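Local coordinates for protein aldehyde dehydrogenase (PDB 4H7N) that probably catalyses the NAD+-dependent oxidation of aldehydes to the corresponding carboxylic acids, at residues Asn246-Thr251 and Tyr283-Ala288; Ile269-Val274 and Lys359-Glu364; Leu384-Ile389 and Arg409-Gly414; Ser393-Ala398 and Asn419-Thr424. All blocks are in the same frame, centred on the assembly; numbering follows the deposited sequence.

Interaction 1. Residues Asn246-Thr251 and Tyr283-Ala288; sequences NLELAT and YHQLIA
Q285 crosses to helix 247-259 at full stretch: CG is anti to the backbone N (chi1 -171°), the chain beyond it stays extended, and the amide ends up beside T251. T251 for its part holds OG1 between its own N and carbonyl carbon (chi1 55°), facing the incoming glutamine. Segments 247-251 and 283-288 of helices 247-259 and 279-292 cross at -50°, and the helices frame strand 269-275 in sequence; the first is the connection of a beta-alpha-beta crossover from strand 237-241. T251 OG1 gives its proton to L247 O, 2.8 Å away, a carbonyl that also takes T251 N. Q285 OE1 lies 3.2 Å from T251 OG1, their side chains crossing at about a right angle. E248, bent at chi2, brings OE1 to 2.7 Å from Q285 OE1; both are acceptors, and this is no hydrogen bond. K289 NZ probably makes the close approach tolerable: it forms a salt bridge with E248 OE2 and hydrogen bonds with T251 OG1 and Q285 OE1. N246 caps helix 247-259, OD1 accepting from L249 N at 3.2 Å. Deeper in, L286 turns CD1 to 3.6 Å from T251 O.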
loop_
_atom_site.group_PDB
_atom_site.type_symbol
_atom_site.label_atom_id
_atom_site.label_comp_id
_atom_site.label_asym_id
_atom_site.label_seq_id
_atom_site.Cartn_x
_atom_site.Cartn_y
_atom_site.Cartn_z
ATOM N N ASN A 246 12.967 29.559 -21.289
ATOM C CA ASN A 246 12.904 30.967 -20.899
ATOM C C ASN A 246 13.802 31.109 -19.668
ATOM O O ASN A 246 13.404 30.708 -18.563
ATOM C CB ASN A 246 11.462 31.386 -20.570
ATOM C CG ASN A 246 11.339 32.841 -20.118
ATOM O OD1 ASN A 246 12.259 33.422 -19.550
ATOM N ND2 ASN A 246 10.162 33.425 -20.335
ATOM N N LEU A 247 15.008 31.645 -19.860
ATOM C CA LEU A 247 16.026 31.651 -18.792
ATOM C C LEU A 247 15.693 32.556 -17.622
ATOM O O LEU A 247 16.169 32.324 -16.510
ATOM C CB LEU A 247 17.393 32.057 -19.337
ATOM C CG LEU A 247 17.950 31.097 -20.396
ATOM C CD1 LEU A 247 19.286 31.644 -20.897
ATOM C CD2 LEU A 247 18.082 29.691 -19.844
ATOM N N GLU A 248 14.948 33.632 -17.898
ATOM C CA GLU A 248 14.521 34.547 -16.866
ATOM C C GLU A 248 13.600 33.854 -15.855
ATOM O O GLU A 248 13.784 33.992 -14.638
ATOM C CB GLU A 248 13.835 35.764 -17.523
ATOM C CG GLU A 248 13.225 36.724 -16.534
ATOM C CD GLU A 248 14.267 37.392 -15.655
ATOM O OE1 GLU A 248 15.321 37.824 -16.177
ATOM O OE2 GLU A 248 14.024 37.502 -14.447
ATOM N N LEU A 249 12.604 33.107 -16.358
ATOM C CA LEU A 249 11.736 32.346 -15.512
ATOM C C LEU A 249 12.497 31.165 -14.910
ATOM O O LEU A 249 12.346 30.848 -13.729
ATOM C CB LEU A 249 10.521 31.816 -16.313
ATOM C CG LEU A 249 9.563 32.938 -16.793
ATOM C CD1 LEU A 249 8.402 32.326 -17.607
ATOM C CD2 LEU A 249 9.014 33.820 -15.659
ATOM N N ALA A 250 13.320 30.509 -15.709
ATOM C CA ALA A 250 14.016 29.307 -15.203
ATOM C C ALA A 250 14.944 29.654 -14.029
ATOM O O ALA A 250 15.035 28.904 -13.048
ATOM C CB ALA A 250 14.800 28.632 -16.315
ATOM N N THR A 251 15.650 30.791 -14.130
ATOM C CA THR A 251 16.575 31.152 -13.060
ATOM C C THR A 251 15.796 31.578 -11.812
ATOM O O THR A 251 16.197 31.215 -10.709
ATOM C CB THR A 251 17.615 32.212 -13.476
ATOM O OG1 THR A 251 16.936 33.357 -13.990
ATOM C CG2 THR A 251 18.585 31.660 -14.504
ATOM N N TYR A 283 24.153 30.489 -15.472
ATOM C CA TYR A 283 24.683 30.518 -14.133
ATOM C C TYR A 283 24.997 31.953 -13.684
ATOM O O TYR A 283 24.848 32.266 -12.505
ATOM C CB TYR A 283 25.832 29.529 -13.910
ATOM C CG TYR A 283 27.207 29.870 -14.364
ATOM C CD1 TYR A 283 27.955 30.817 -13.703
ATOM C CD2 TYR A 283 27.812 29.153 -15.392
ATOM C CE1 TYR A 283 29.245 31.104 -14.082
ATOM C CE2 TYR A 283 29.112 29.416 -15.793
ATOM C CZ TYR A 283 29.834 30.397 -15.137
ATOM O OH TYR A 283 31.125 30.713 -15.520
ATOM N N HIS A 284 25.372 32.814 -14.621
ATOM C CA HIS A 284 25.546 34.220 -14.294
ATOM C C HIS A 284 24.264 34.893 -13.890
ATOM O O HIS A 284 24.246 35.690 -12.938
ATOM C CB HIS A 284 26.179 34.970 -15.445
ATOM C CG HIS A 284 27.646 34.734 -15.540
ATOM N ND1 HIS A 284 28.501 34.975 -14.485
ATOM C CD2 HIS A 284 28.410 34.274 -16.550
ATOM C CE1 HIS A 284 29.739 34.681 -14.847
ATOM N NE2 HIS A 284 29.709 34.252 -16.095
ATOM N N GLN A 285 23.174 34.552 -14.560
ATOM C CA GLN A 285 21.906 35.122 -14.131
ATOM C C GLN A 285 21.513 34.556 -12.739
ATOM O O GLN A 285 21.048 35.286 -11.843
ATOM C CB GLN A 285 20.834 34.984 -15.208
ATOM C CG GLN A 285 19.614 35.781 -14.821
ATOM C CD GLN A 285 18.429 35.660 -15.759
ATOM O OE1 GLN A 285 17.382 36.219 -15.457
ATOM N NE2 GLN A 285 18.570 34.936 -16.869
ATOM N N LEU A 286 21.733 33.258 -12.542
ATOM C CA LEU A 286 21.446 32.626 -11.252
ATOM C C LEU A 286 22.213 33.274 -10.108
ATOM O O LEU A 286 21.647 33.548 -9.001
ATOM C CB LEU A 286 21.735 31.104 -11.317
ATOM C CG LEU A 286 21.135 30.268 -10.192
ATOM C CD1 LEU A 286 19.593 30.304 -10.191
ATOM C CD2 LEU A 286 21.603 28.819 -10.285
ATOM N N ILE A 287 23.499 33.493 -10.348
ATOM C CA ILE A 287 24.312 34.152 -9.317
ATOM C C ILE A 287 23.728 35.506 -8.926
ATOM O O ILE A 287 23.609 35.817 -7.729
ATOM C CB ILE A 287 25.767 34.295 -9.726
ATOM C CG1 ILE A 287 26.432 32.920 -9.746
ATOM C CG2 ILE A 287 26.525 35.168 -8.716
ATOM C CD1 ILE A 287 27.704 32.917 -10.580
ATOM N N ALA A 288 23.386 36.320 -9.919
ATOM C CA ALA A 288 22.938 37.702 -9.629
ATOM C C ALA A 288 21.682 37.665 -8.748
ATOM O O ALA A 288 21.561 38.418 -7.757
ATOM C CB ALA A 288 22.661 38.460 -10.915
#

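Interaction 2. Residues Ile269-Val274 and Lys359-Glu364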
loop_
_atom_site.group_PDB
_atom_site.type_symbol
_atom_site.label_atom_id
_atom_site.label_comp_id
_atom_site.label_asym_id
_atom_site.label_seq_id
_atom_site.Cartn_x
_atom_site.Cartn_y
_atom_site.Cartn_z
ATOM N N ILE A 269 15.184 21.674 -5.178
ATOM C CA ILE A 269 16.012 21.402 -6.349
ATOM C C ILE A 269 17.477 21.311 -5.842
ATOM O O ILE A 269 18.002 22.280 -5.286
ATOM C CB ILE A 269 15.899 22.494 -7.426
ATOM C CG1 ILE A 269 14.476 22.625 -7.988
ATOM C CG2 ILE A 269 16.920 22.230 -8.545
ATOM C CD1 ILE A 269 13.887 21.305 -8.508
ATOM N N GLU A 270 18.121 20.168 -6.034
ATOM C CA GLU A 270 19.457 19.977 -5.517
ATOM C C GLU A 270 20.504 19.711 -6.602
ATOM O O GLU A 270 21.673 19.582 -6.297
ATOM C CB GLU A 270 19.435 18.825 -4.528
ATOM C CG GLU A 270 18.726 19.173 -3.207
ATOM C CD GLU A 270 19.188 18.353 -1.974
ATOM O OE1 GLU A 270 20.184 17.606 -2.063
ATOM O OE2 GLU A 270 18.505 18.461 -0.916
ATOM N N ARG A 271 20.076 19.587 -7.851
ATOM C CA ARG A 271 20.983 19.368 -8.998
ATOM C C ARG A 271 20.398 20.069 -10.215
ATOM O O ARG A 271 19.220 19.952 -10.449
ATOM C CB ARG A 271 21.065 17.910 -9.381
ATOM C CG ARG A 271 21.306 17.024 -8.201
ATOM C CD ARG A 271 21.417 15.590 -8.640
ATOM N NE ARG A 271 20.156 14.890 -8.703
ATOM C CZ ARG A 271 19.811 14.023 -9.664
ATOM N NH1 ARG A 271 20.560 13.849 -10.753
ATOM N NH2 ARG A 271 18.658 13.382 -9.582
ATOM N N ILE A 272 21.228 20.759 -10.981
ATOM C CA ILE A 272 20.778 21.572 -12.086
ATOM C C ILE A 272 21.617 21.254 -13.334
ATOM O O ILE A 272 22.866 21.339 -13.285
ATOM C CB ILE A 272 20.901 23.054 -11.722
ATOM C CG1 ILE A 272 20.041 23.374 -10.490
ATOM C CG2 ILE A 272 20.394 23.889 -12.871
ATOM C CD1 ILE A 272 20.525 24.639 -9.765
ATOM N N TYR A 273 20.938 20.820 -14.399
ATOM C CA TYR A 273 21.569 20.450 -15.660
ATOM C C TYR A 273 21.134 21.447 -16.722
ATOM O O TYR A 273 19.942 21.668 -16.890
ATOM C CB TYR A 273 21.169 19.019 -16.039
ATOM C CG TYR A 273 21.534 18.044 -14.943
ATOM C CD1 TYR A 273 22.830 17.574 -14.813
ATOM C CD2 TYR A 273 20.586 17.678 -13.975
ATOM C CE1 TYR A 273 23.196 16.761 -13.752
ATOM C CE2 TYR A 273 20.916 16.838 -12.928
ATOM C CZ TYR A 273 22.227 16.391 -12.816
ATOM O OH TYR A 273 22.517 15.559 -11.789
ATOM N N VAL A 274 22.089 22.059 -17.441
ATOM C CA VAL A 274 21.757 23.100 -18.414
ATOM C C VAL A 274 22.440 22.839 -19.748
ATOM O O VAL A 274 23.628 22.511 -19.799
ATOM C CB VAL A 274 22.216 24.490 -17.916
ATOM C CG1 VAL A 274 21.682 25.581 -18.829
ATOM C CG2 VAL A 274 21.736 24.728 -16.492
ATOM N N LYS A 359 29.556 14.361 -3.345
ATOM C CA LYS A 359 28.401 14.150 -2.489
ATOM C C LYS A 359 27.283 15.095 -2.768
ATOM O O LYS A 359 26.110 14.728 -2.694
ATOM C CB LYS A 359 28.783 14.368 -1.041
ATOM C CG LYS A 359 29.702 13.299 -0.482
ATOM C CD LYS A 359 30.129 13.756 0.903
ATOM C CE LYS A 359 31.324 12.999 1.426
ATOM N NZ LYS A 359 30.836 11.890 2.274
ATOM N N VAL A 360 27.639 16.341 -3.052
ATOM C CA VAL A 360 26.622 17.365 -3.274
ATOM C C VAL A 360 25.714 17.056 -4.486
ATOM O O VAL A 360 24.641 17.621 -4.621
ATOM C CB VAL A 360 27.298 18.760 -3.386
ATOM C CG1 VAL A 360 27.882 18.975 -4.772
ATOM C CG2 VAL A 360 26.322 19.860 -3.021
HETATM N N MSE A 361 26.173 16.194 -5.383
HETATM C CA MSE A 361 25.384 15.754 -6.530
HETATM C C MSE A 361 24.729 14.395 -6.374
HETATM O O MSE A 361 23.979 13.958 -7.261
HETATM C CB MSE A 361 26.280 15.889 -7.771
HETATM C CG MSE A 361 26.337 17.401 -8.027
HETATM SE SE MSE A 361 26.657 17.761 -9.905
HETATM C CE MSE A 361 24.743 17.924 -10.330
ATOM N N THR A 362 24.980 13.708 -5.265
ATOM C CA THR A 362 24.453 12.374 -5.112
ATOM C C THR A 362 23.690 12.174 -3.794
ATOM O O THR A 362 22.610 11.639 -3.837
ATOM C CB THR A 362 25.546 11.322 -5.209
ATOM O OG1 THR A 362 26.495 11.548 -4.177
ATOM C CG2 THR A 362 26.218 11.374 -6.570
ATOM N N GLU A 363 24.221 12.601 -2.654
ATOM C CA GLU A 363 23.540 12.419 -1.369
ATOM C C GLU A 363 22.694 13.656 -1.066
ATOM O O GLU A 363 23.067 14.748 -1.446
ATOM C CB GLU A 363 24.547 12.169 -0.249
ATOM C CG GLU A 363 25.373 10.898 -0.492
ATOM C CD GLU A 363 26.580 10.755 0.431
ATOM O OE1 GLU A 363 26.657 11.428 1.477
ATOM O OE2 GLU A 363 27.475 9.948 0.093
ATOM N N GLU A 364 21.571 13.465 -0.380
ATOM C CA GLU A 364 20.681 14.552 -0.031
ATOM C C GLU A 364 21.484 15.599 0.748
ATOM O O GLU A 364 22.171 15.271 1.714
ATOM C CB GLU A 364 19.458 14.052 0.786
ATOM C CG GLU A 364 18.376 15.127 1.039
ATOM C CD GLU A 364 16.988 14.552 1.464
ATOM O OE1 GLU A 364 17.005 13.658 2.356
ATOM O OE2 GLU A 364 15.900 14.986 0.908
HETATM O O HOH W 1 22.648 20.042 -3.686
#
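The Y273 ring and the R271 guanidinium are both met obliquely by M361, a selenomethionine. Its methyl CE sits 3.6 Å from Y273 OH and 3.8 Å from R271 CB, carried there by a bend at chi3 (94°). On the arginine side M361 O lies 3.3 Å from R271 CD. The two flat groups also hold each other: R271 NH1 donates to Y273 OH over 2.8 Å, with the oxygen 17° out of the guanidinium plane. H356 is the phenol's stronger partner, and K236 O, L384 O and A385 O accept from R271 NE, NH1 and NH2, which fixes the rotation of the guanidinium.

A second pair of flat groups, the carboxylates of E270 and E364, are turned 46° apart, with OE2 of E270 4.7 Å from OE2 of E364. They have separate partners: E270 a salt bridge to K236 and backbone N-H bonds from T365 and F366, E364 OE2 the N-H of G235. E364 opens the family's E-x-F-G-P motif, whose glutamate in relatives meets the nicotinamide ribose; its side chain is about 9 Å from that of E232, the predicted active-site residue.

Strand 269-275 runs between strands 237-241 and 369-375. The loop 359-364 leads into the latter, with H320 of helix 311-326 packed on V360 and E363.

Interaction 3. Residues Leu384-Ile389 and Arg409-Gly414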
loop_
_atom_site.group_PDB
_atom_site.type_symbol
_atom_site.label_atom_id
_atom_site.label_comp_id
_atom_site.label_asym_id
_atom_site.label_seq_id
_atom_site.Cartn_x
_atom_site.Cartn_y
_atom_site.Cartn_z
ATOM N N LEU A 384 21.837 11.793 -16.582
ATOM C CA LEU A 384 22.268 12.424 -15.319
ATOM C C LEU A 384 21.111 12.631 -14.332
ATOM O O LEU A 384 21.250 12.319 -13.176
ATOM C CB LEU A 384 22.994 13.749 -15.581
ATOM C CG LEU A 384 24.306 13.618 -16.387
ATOM C CD1 LEU A 384 24.679 14.967 -17.003
ATOM C CD2 LEU A 384 25.440 13.086 -15.530
ATOM N N ALA A 385 19.953 13.087 -14.802
ATOM C CA ALA A 385 18.822 13.336 -13.920
ATOM C C ALA A 385 18.376 12.044 -13.265
ATOM O O ALA A 385 17.909 12.055 -12.112
ATOM C CB ALA A 385 17.650 13.940 -14.679
ATOM N N ASN A 386 18.513 10.939 -14.004
ATOM C CA ASN A 386 18.056 9.624 -13.519
ATOM C C ASN A 386 19.143 8.848 -12.752
ATOM O O ASN A 386 18.857 7.776 -12.229
ATOM C CB ASN A 386 17.540 8.753 -14.678
ATOM C CG ASN A 386 16.110 9.108 -15.094
ATOM O OD1 ASN A 386 15.329 9.637 -14.314
ATOM N ND2 ASN A 386 15.742 8.739 -16.312
ATOM N N ASP A 387 20.354 9.399 -12.684
ATOM C CA ASP A 387 21.462 8.774 -11.960
ATOM C C ASP A 387 21.419 9.084 -10.442
ATOM O O ASP A 387 22.234 9.857 -9.917
ATOM C CB ASP A 387 22.800 9.285 -12.553
ATOM C CG ASP A 387 24.000 8.534 -12.009
ATOM O OD1 ASP A 387 23.811 7.338 -11.798
ATOM O OD2 ASP A 387 25.076 9.140 -11.756
ATOM N N THR A 388 20.459 8.489 -9.749
ATOM C CA THR A 388 20.215 8.812 -8.352
ATOM C C THR A 388 19.473 7.644 -7.757
ATOM O O THR A 388 18.761 6.937 -8.497
ATOM C CB THR A 388 19.309 10.086 -8.264
ATOM O OG1 THR A 388 18.904 10.306 -6.922
ATOM C CG2 THR A 388 18.051 9.935 -9.122
ATOM N N ILE A 389 19.604 7.454 -6.442
ATOM C CA ILE A 389 18.763 6.482 -5.711
ATOM C C ILE A 389 17.441 7.045 -5.246
ATOM O O ILE A 389 16.608 6.332 -4.698
ATOM C CB ILE A 389 19.469 5.922 -4.460
ATOM C CG1 ILE A 389 19.741 7.046 -3.463
ATOM C CG2 ILE A 389 20.745 5.225 -4.855
ATOM C CD1 ILE A 389 19.851 6.527 -2.052
ATOM N N ARG A 409 8.684 12.878 -19.420
ATOM C CA ARG A 409 8.200 11.515 -19.459
ATOM C C ARG A 409 9.311 10.461 -19.345
ATOM O O ARG A 409 9.013 9.326 -19.047
ATOM C CB ARG A 409 7.375 11.259 -20.728
ATOM C CG ARG A 409 6.063 12.043 -20.735
ATOM C CD ARG A 409 5.269 11.811 -22.020
ATOM N NE ARG A 409 4.209 12.818 -22.159
ATOM C CZ ARG A 409 4.100 13.704 -23.156
ATOM N NH1 ARG A 409 4.997 13.767 -24.169
ATOM N NH2 ARG A 409 3.060 14.546 -23.149
ATOM N N GLN A 410 10.577 10.845 -19.520
ATOM C CA GLN A 410 11.711 9.908 -19.372
ATOM C C GLN A 410 12.264 9.828 -17.990
ATOM O O GLN A 410 13.156 9.015 -17.725
ATOM C CB GLN A 410 12.828 10.295 -20.326
ATOM C CG GLN A 410 12.376 10.168 -21.755
ATOM C CD GLN A 410 13.447 10.569 -22.735
ATOM O OE1 GLN A 410 14.530 9.984 -22.758
ATOM N NE2 GLN A 410 13.168 11.571 -23.538
ATOM N N LEU A 411 11.743 10.659 -17.080
ATOM C CA LEU A 411 12.364 10.749 -15.789
ATOM C C LEU A 411 11.687 9.838 -14.772
ATOM O O LEU A 411 10.471 9.774 -14.726
ATOM C CB LEU A 411 12.314 12.198 -15.301
ATOM C CG LEU A 411 12.989 13.218 -16.221
ATOM C CD1 LEU A 411 12.876 14.612 -15.574
ATOM C CD2 LEU A 411 14.459 12.859 -16.398
ATOM N N ASN A 412 12.485 9.180 -13.948
ATOM C CA ASN A 412 12.012 8.316 -12.890
ATOM C C ASN A 412 11.640 9.091 -11.599
ATOM O O ASN A 412 12.249 8.916 -10.569
ATOM C CB ASN A 412 13.091 7.240 -12.603
ATOM C CG ASN A 412 13.436 6.409 -13.836
ATOM O OD1 ASN A 412 12.580 6.111 -14.670
ATOM N ND2 ASN A 412 14.701 6.076 -13.978
ATOM N N ALA A 413 10.586 9.891 -11.652
ATOM C CA ALA A 413 10.124 10.684 -10.513
ATOM C C ALA A 413 8.644 10.838 -10.537
ATOM O O ALA A 413 8.029 10.838 -11.609
ATOM C CB ALA A 413 10.789 12.061 -10.514
ATOM N N GLY A 414 8.053 11.005 -9.357
ATOM C CA GLY A 414 6.605 11.045 -9.239
ATOM C C GLY A 414 5.945 12.310 -9.752
ATOM O O GLY A 414 4.860 12.259 -10.312
HETATM O O HOH W 2 16.300 7.083 -11.603
#
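The amide of N386 grips the backbone of the 409-414 loop with both of its polar atoms. Its CG lies beside the backbone N (chi1 -80°), which swings the amide toward the loop. OD1 takes N412 N at 2.9 Å in a nearly straight bond (175°), the donor tilted from the carbonyl plane. ND2 gives a proton to Q410 O at 3.0 Å, and that oxygen lies in the plane of the N386 amide. One side chain thus occupies the N-H and C=O on either side of L411, as a neighbouring peptide would, and the pair of bonds holds the amide flat. N412 then lays its own amide over it: the planes are only 12° apart, stacked, with N412 ND2 3.5 Å from N386 CG. The same ND2 donates to a water 3.0 Å away, which in turn gives a proton to N386 O at 2.7 Å, closing a second route between the residues. Beside the polar group, A385 CB rests 3.8 Å from L411 CD2.

These pieces join two successive crossovers of the catalytic-domain sheet. Helix 378-386 precedes strand 393-397, and helix 401-408 leads through this loop into strand 415-418, an outermost strand of this sheet within the chain.

Farther out, L411 packs on A394 and V396 of strand 393-397, and A385 on P238 and I240 of strand 237-241. D387 and N412 each centre an inverse gamma turn, each closed by a weak backbone bond. Past N412, A413 O accepts from Q457 NE2 of the second subunit, and G414 makes backbone bonds to that subunit.

Interaction 4. Residues Ser393-Ala398 and Asn419-Thr424; sequences SAAVFA and NDAALT
F397 starts near the N419 amide, its CB 4.0 Å from N419 OD1, and with CG anti to the carbonyl carbon (chi1 -65°) it lays its ring obliquely along the backbone of 419-421. CD2 lies 3.6 Å from N419 C, CE2 3.4 Å from D420 N, and CZ, at the tip, 3.4 Å from D420 O, with A421 CB just beyond. D420 O is buried without a hydrogen-bond partner in the model, and A395 CB presses on it from 3.3 Å.

Two bonds fix the turn at N419. Its N donates to V396 O at 2.8 Å, almost straight (177°), while its OD1 accepts A398 N at 2.8 Å in the carbonyl plane. N419 has a positive phi (62°), and from here the chain runs roughly opposite to strand 393-397. One water accepts from A422 N and donates weakly to A394 O, and another lies between S393 OG and T424 OG1; S393 OG also bonds D237.

In the ALDH catalytic-domain sheet, strand 393-397 lies between strands 237-241 and 415-418, with the T424 side chain about 7 Å from that of predicted active-site E232. Helix 247-259 covers F397, helix 401-408 packs on V396, and W471 of the second subunit on D420.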
loop_
_atom_site.group_PDB
_atom_site.type_symbol
_atom_site.label_atom_id
_atom_site.label_comp_id
_atom_site.label_asym_id
_atom_site.label_seq_id
_atom_site.Cartn_x
_atom_site.Cartn_y
_atom_site.Cartn_z
ATOM N N SER A 393 10.819 14.083 -7.144
ATOM C CA SER A 393 10.344 15.029 -8.156
ATOM C C SER A 393 11.454 15.476 -9.085
ATOM O O SER A 393 12.618 15.152 -8.882
ATOM C CB SER A 393 9.757 16.297 -7.472
ATOM O OG SER A 393 9.585 16.120 -6.071
ATOM N N ALA A 394 11.090 16.353 -10.014
ATOM C CA ALA A 394 12.017 16.963 -10.953
ATOM C C ALA A 394 11.371 18.155 -11.655
ATOM O O ALA A 394 10.175 18.375 -11.566
ATOM C CB ALA A 394 12.498 15.948 -11.994
ATOM N N ALA A 395 12.176 18.899 -12.377
ATOM C CA ALA A 395 11.676 20.014 -13.188
ATOM C C ALA A 395 12.339 20.008 -14.566
ATOM O O ALA A 395 13.540 19.706 -14.670
ATOM C CB ALA A 395 11.927 21.316 -12.487
ATOM N N VAL A 396 11.582 20.384 -15.596
ATOM C CA VAL A 396 12.131 20.545 -16.935
ATOM C C VAL A 396 11.627 21.843 -17.512
ATOM O O VAL A 396 10.422 22.101 -17.468
ATOM C CB VAL A 396 11.657 19.405 -17.877
ATOM C CG1 VAL A 396 12.303 19.553 -19.241
ATOM C CG2 VAL A 396 12.017 18.028 -17.281
ATOM N N PHE A 397 12.536 22.615 -18.105
ATOM C CA PHE A 397 12.257 23.891 -18.712
ATOM C C PHE A 397 12.611 23.836 -20.174
ATOM O O PHE A 397 13.706 23.394 -20.573
ATOM C CB PHE A 397 13.072 25.021 -18.087
ATOM C CG PHE A 397 12.757 25.286 -16.657
ATOM C CD1 PHE A 397 13.311 24.501 -15.666
ATOM C CD2 PHE A 397 11.909 26.330 -16.298
ATOM C CE1 PHE A 397 13.012 24.723 -14.346
ATOM C CE2 PHE A 397 11.626 26.582 -14.968
ATOM C CZ PHE A 397 12.194 25.776 -13.998
ATOM N N ALA A 398 11.678 24.301 -20.981
ATOM C CA ALA A 398 11.928 24.468 -22.380
ATOM C C ALA A 398 11.068 25.588 -22.971
ATOM O O ALA A 398 10.265 26.246 -22.277
ATOM C CB ALA A 398 11.686 23.149 -23.114
ATOM N N ASN A 419 8.286 23.853 -16.980
ATOM C CA ASN A 419 8.509 25.317 -17.102
ATOM C C ASN A 419 8.346 26.047 -15.798
ATOM O O ASN A 419 8.141 27.231 -15.771
ATOM C CB ASN A 419 7.665 25.881 -18.235
ATOM C CG ASN A 419 8.168 25.376 -19.555
ATOM O OD1 ASN A 419 9.343 25.066 -19.660
ATOM N ND2 ASN A 419 7.306 25.259 -20.546
ATOM N N ASP A 420 8.522 25.290 -14.726
ATOM C CA ASP A 420 8.543 25.770 -13.359
ATOM C C ASP A 420 9.294 24.755 -12.503
ATOM O O ASP A 420 9.706 23.694 -13.014
ATOM C CB ASP A 420 7.122 25.925 -12.867
ATOM C CG ASP A 420 6.971 27.022 -11.855
ATOM O OD1 ASP A 420 7.947 27.289 -11.087
ATOM O OD2 ASP A 420 5.850 27.593 -11.812
ATOM N N ALA A 421 9.518 25.071 -11.218
ATOM C CA ALA A 421 10.228 24.140 -10.335
ATOM C C ALA A 421 9.564 24.053 -8.993
ATOM O O ALA A 421 9.014 25.047 -8.494
ATOM C CB ALA A 421 11.694 24.552 -10.152
ATOM N N ALA A 422 9.624 22.847 -8.413
ATOM C CA ALA A 422 9.115 22.549 -7.088
ATOM C C ALA A 422 7.655 22.847 -6.872
ATOM O O ALA A 422 7.267 23.264 -5.773
ATOM C CB ALA A 422 9.957 23.295 -6.036
ATOM N N LEU A 423 6.832 22.648 -7.893
ATOM C CA LEU A 423 5.427 23.048 -7.770
ATOM C C LEU A 423 4.709 22.273 -6.727
ATOM O O LEU A 423 3.791 22.834 -6.088
ATOM C CB LEU A 423 4.687 22.993 -9.107
ATOM C CG LEU A 423 5.064 24.144 -10.013
ATOM C CD1 LEU A 423 4.590 23.899 -11.419
ATOM C CD2 LEU A 423 4.499 25.460 -9.465
ATOM N N THR A 424 5.164 21.041 -6.427
ATOM C CA THR A 424 4.473 20.274 -5.386
ATOM C C THR A 424 4.640 20.873 -4.012
ATOM O O THR A 424 3.898 20.554 -3.120
ATOM C CB THR A 424 4.835 18.796 -5.328
ATOM O OG1 THR A 424 6.206 18.639 -4.950
ATOM C CG2 THR A 424 4.581 18.177 -6.694
HETATM O O HOH W 3 6.994 15.766 -5.170
HETATM O O HOH W 4 10.572 20.246 -9.172
#

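How the interactions relate
All four contacts belong to the same sheet-and-helix body of the catalytic domain. Interactions 2 and 3 are bonded: R271 NH1 lies 2.9 Å from L384 O and R271 NH2 3.0 Å from A385 O. Interaction 4 touches each of the others, with F397 CE2 3.6 Å from A250 CA of interaction 1, A421 CB 4.0 Å from I269 CG1 of interaction 2, and L411 CD1 of interaction 3 at 3.8 Å from A394 CB. Interactions 2 and 4 come nearest the predicted active-site E232, side chains about 9 Å (E364) and about 7 Å (T424) away. Interaction 1 lies away from it but, through L249, reaches the second subunit, as do interactions 3 and 4.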